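Local structure of protease Do-like 1, chloroplastic (Arabidopsis thaliana, 3QO6) at residues D284-V289 against V315-G320. The protein is a chloroplast serine protease of the HtrA (Deg) type, required at high temperature and possibly involved in degrading damaged proteins. Sequence-based numbering, arbitrary orientation.
Sequences DIITSV and VEVLRG
A classic beta bulge interrupts this antiparallel strand pair of the PDZ domain, where T287 and S288 both face E316. T287 N reaches E316 O at 3.1 Å, nearly straight at 167°, and E316 N returns to S288 O at 2.9 Å. On the same face as S288, E316 stands extended, CG anti to the backbone N (chi1 168°), and its carboxylate takes the T287 hydroxyl on the anti side of OE2, OG1 to OE2 2.6 Å; K323 is a weak, long ion partner of the same oxygen. On the D284 side of the bulge, L318 N bonds I285 O at 2.7 Å, and the CB atoms of I285 and L318 meet on the face that carries S288 and E316. R319, its chain bent at chi3, grips D284 side-on: NE to OD1 3.2 Å, NH2 to OD2 3.1 Å, each oxygen met on its syn side but tilted from the carboxylate plane, the two planes 12° apart. With an alanine in place of R319, the buried D284 carboxylate would probably lose its countercharge, though Q270 N would still bond OD2. On the other face, V289 CG2 packs on V315 CG1 at 3.9 Å. Strand 285-289 is flanked by strand 253-257 and strand 312-318 by 326-332, while R279 of a second subunit packs on I285 and L318.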
ATOM      1  N   ASP B 284       2.820  43.723   3.473  1.00 83.67           N
ATOM      2  CA  ASP B 284       3.580  44.016   4.679  1.00 83.64           C
ATOM      3  C   ASP B 284       4.055  42.745   5.386  1.00 79.46           C
ATOM      4  O   ASP B 284       3.496  41.672   5.205  1.00 77.52           O
ATOM      5  CB  ASP B 284       2.742  44.864   5.650  1.00 86.35           C
ATOM      6  CG  ASP B 284       2.327  46.192   5.051  1.00 90.66           C
ATOM      7  OD1 ASP B 284       3.005  46.651   4.111  1.00 86.26           O
ATOM      8  OD2 ASP B 284       1.328  46.776   5.523  1.00 92.79           O
ATOM      9  N   ILE B 285       5.103  42.876   6.183  1.00 76.85           N
ATOM     10  CA  ILE B 285       5.614  41.749   6.932  1.00 76.57           C
ATOM     11  C   ILE B 285       5.589  42.143   8.398  1.00 79.93           C
ATOM     12  O   ILE B 285       6.230  43.108   8.790  1.00 81.25           O
ATOM     13  CB  ILE B 285       7.044  41.401   6.537  1.00 72.13           C
ATOM     14  CG1 ILE B 285       7.102  41.034   5.069  1.00 72.64           C
ATOM     15  CG2 ILE B 285       7.521  40.236   7.349  1.00 65.77           C
ATOM     16  CD1 ILE B 285       8.494  40.900   4.574  1.00 75.53           C
ATOM     17  N   ILE B 286       4.840  41.400   9.201  1.00 81.17           N
ATOM     18  CA  ILE B 286       4.729  41.706  10.609  1.00 82.67           C
ATOM     19  C   ILE B 286       5.941  41.132  11.306  1.00 85.28           C
ATOM     20  O   ILE B 286       6.190  39.928  11.238  1.00 85.74           O
ATOM     21  CB  ILE B 286       3.439  41.111  11.189  1.00 83.88           C
ATOM     22  CG1 ILE B 286       2.253  41.583  10.350  1.00 81.56           C
ATOM     23  CG2 ILE B 286       3.267  41.530  12.646  1.00 79.76           C
ATOM     24  CD1 ILE B 286       0.963  40.899  10.688  1.00 82.26           C
ATOM     25  N   THR B 287       6.690  42.011  11.966  1.00 85.76           N
ATOM     26  CA  THR B 287       7.908  41.638  12.669  1.00 88.70           C
ATOM     27  C   THR B 287       7.711  41.764  14.175  1.00 92.12           C
ATOM     28  O   THR B 287       8.461  41.197  14.974  1.00 92.31           O
ATOM     29  CB  THR B 287       9.086  42.535  12.204  1.00 88.39           C
ATOM     30  OG1 THR B 287       8.837  43.902  12.568  1.00 85.33           O
ATOM     31  CG2 THR B 287       9.238  42.454  10.676  1.00 84.25           C
ATOM     32  N   SER B 288       6.684  42.511  14.557  1.00 94.52           N
ATOM     33  CA  SER B 288       6.373  42.701  15.961  1.00 97.63           C
ATOM     34  C   SER B 288       4.955  43.229  16.110  1.00101.00           C
ATOM     35  O   SER B 288       4.406  43.871  15.206  1.00101.33           O
ATOM     36  CB  SER B 288       7.344  43.692  16.604  1.00 98.50           C
ATOM     37  OG  SER B 288       6.898  45.031  16.437  1.00 98.61           O
ATOM     38  N   VAL B 289       4.363  42.935  17.259  1.00103.94           N
ATOM     39  CA  VAL B 289       3.018  43.380  17.578  1.00105.87           C
ATOM     40  C   VAL B 289       3.181  43.934  18.990  1.00107.87           C
ATOM     41  O   VAL B 289       3.685  43.241  19.879  1.00107.25           O
ATOM     42  CB  VAL B 289       2.031  42.207  17.545  1.00104.31           C
ATOM     43  CG1 VAL B 289       2.348  41.233  18.655  1.00107.54           C
ATOM     44  CG2 VAL B 289       0.631  42.717  17.660  1.00102.23           C
ATOM     45  N   VAL B 315       1.092  47.433  15.728  1.00 86.53           N
ATOM     46  CA  VAL B 315       1.864  46.467  14.967  1.00 89.19           C
ATOM     47  C   VAL B 315       2.922  47.088  14.068  1.00 87.27           C
ATOM     48  O   VAL B 315       2.684  48.066  13.359  1.00 83.96           O
ATOM     49  CB  VAL B 315       0.935  45.553  14.086  1.00 91.37           C
ATOM     50  CG1 VAL B 315      -0.346  45.231  14.840  1.00 90.46           C
ATOM     51  CG2 VAL B 315       0.606  46.223  12.769  1.00 90.46           C
ATOM     52  N   GLU B 316       4.091  46.476  14.089  1.00 89.06           N
ATOM     53  CA  GLU B 316       5.219  46.923  13.292  1.00 92.03           C
ATOM     54  C   GLU B 316       5.370  46.033  12.060  1.00 89.94           C
ATOM     55  O   GLU B 316       5.388  44.815  12.168  1.00 89.55           O
ATOM     56  CB  GLU B 316       6.464  46.863  14.172  1.00 98.14           C
ATOM     57  CG  GLU B 316       7.798  47.005  13.487  1.00109.20           C
ATOM     58  CD  GLU B 316       8.934  46.676  14.452  1.00116.77           C
ATOM     59  OE1 GLU B 316       9.083  47.409  15.464  1.00118.11           O
ATOM     60  OE2 GLU B 316       9.659  45.676  14.212  1.00117.58           O
ATOM     61  N   VAL B 317       5.462  46.642  10.887  1.00 90.18           N
ATOM     62  CA  VAL B 317       5.618  45.882   9.656  1.00 91.92           C
ATOM     63  C   VAL B 317       6.876  46.285   8.898  1.00 95.89           C
ATOM     64  O   VAL B 317       7.475  47.321   9.169  1.00 97.06           O
ATOM     65  CB  VAL B 317       4.431  46.098   8.685  1.00 91.21           C
ATOM     66  CG1 VAL B 317       3.132  45.818   9.389  1.00 90.30           C
ATOM     67  CG2 VAL B 317       4.450  47.524   8.121  1.00 88.95           C
ATOM     68  N   LEU B 318       7.277  45.445   7.953  1.00 97.51           N
ATOM     69  CA  LEU B 318       8.413  45.733   7.104  1.00 97.23           C
ATOM     70  C   LEU B 318       7.762  45.927   5.751  1.00 99.63           C
ATOM     71  O   LEU B 318       7.409  44.966   5.072  1.00100.48           O
ATOM     72  CB  LEU B 318       9.396  44.563   7.060  1.00 96.32           C
ATOM     73  CG  LEU B 318      10.416  44.571   5.912  1.00 96.87           C
ATOM     74  CD1 LEU B 318      11.102  45.916   5.827  1.00 96.32           C
ATOM     75  CD2 LEU B 318      11.435  43.479   6.125  1.00 94.46           C
ATOM     76  N   ARG B 319       7.553  47.186   5.397  1.00103.35           N
ATOM     77  CA  ARG B 319       6.949  47.540   4.128  1.00108.39           C
ATOM     78  C   ARG B 319       8.094  47.640   3.128  1.00113.10           C
ATOM     79  O   ARG B 319       9.184  47.131   3.389  1.00116.55           O
ATOM     80  CB  ARG B 319       6.208  48.872   4.271  1.00106.88           C
ATOM     81  CG  ARG B 319       5.366  49.265   3.072  1.00107.45           C
ATOM     82  CD  ARG B 319       4.328  50.318   3.441  1.00107.67           C
ATOM     83  NE  ARG B 319       3.284  49.790   4.320  1.00110.17           N
ATOM     84  CZ  ARG B 319       2.169  50.445   4.644  1.00111.03           C
ATOM     85  NH1 ARG B 319       1.948  51.663   4.164  1.00111.11           N
ATOM     86  NH2 ARG B 319       1.264  49.880   5.434  1.00109.31           N
ATOM     87  N   GLY B 320       7.861  48.283   1.991  1.00117.45           N
ATOM     88  CA  GLY B 320       8.906  48.401   0.985  1.00123.32           C
ATOM     89  C   GLY B 320      10.294  48.823   1.460  1.00126.60           C
ATOM     90  O   GLY B 320      10.690  49.980   1.277  1.00128.55           O
TER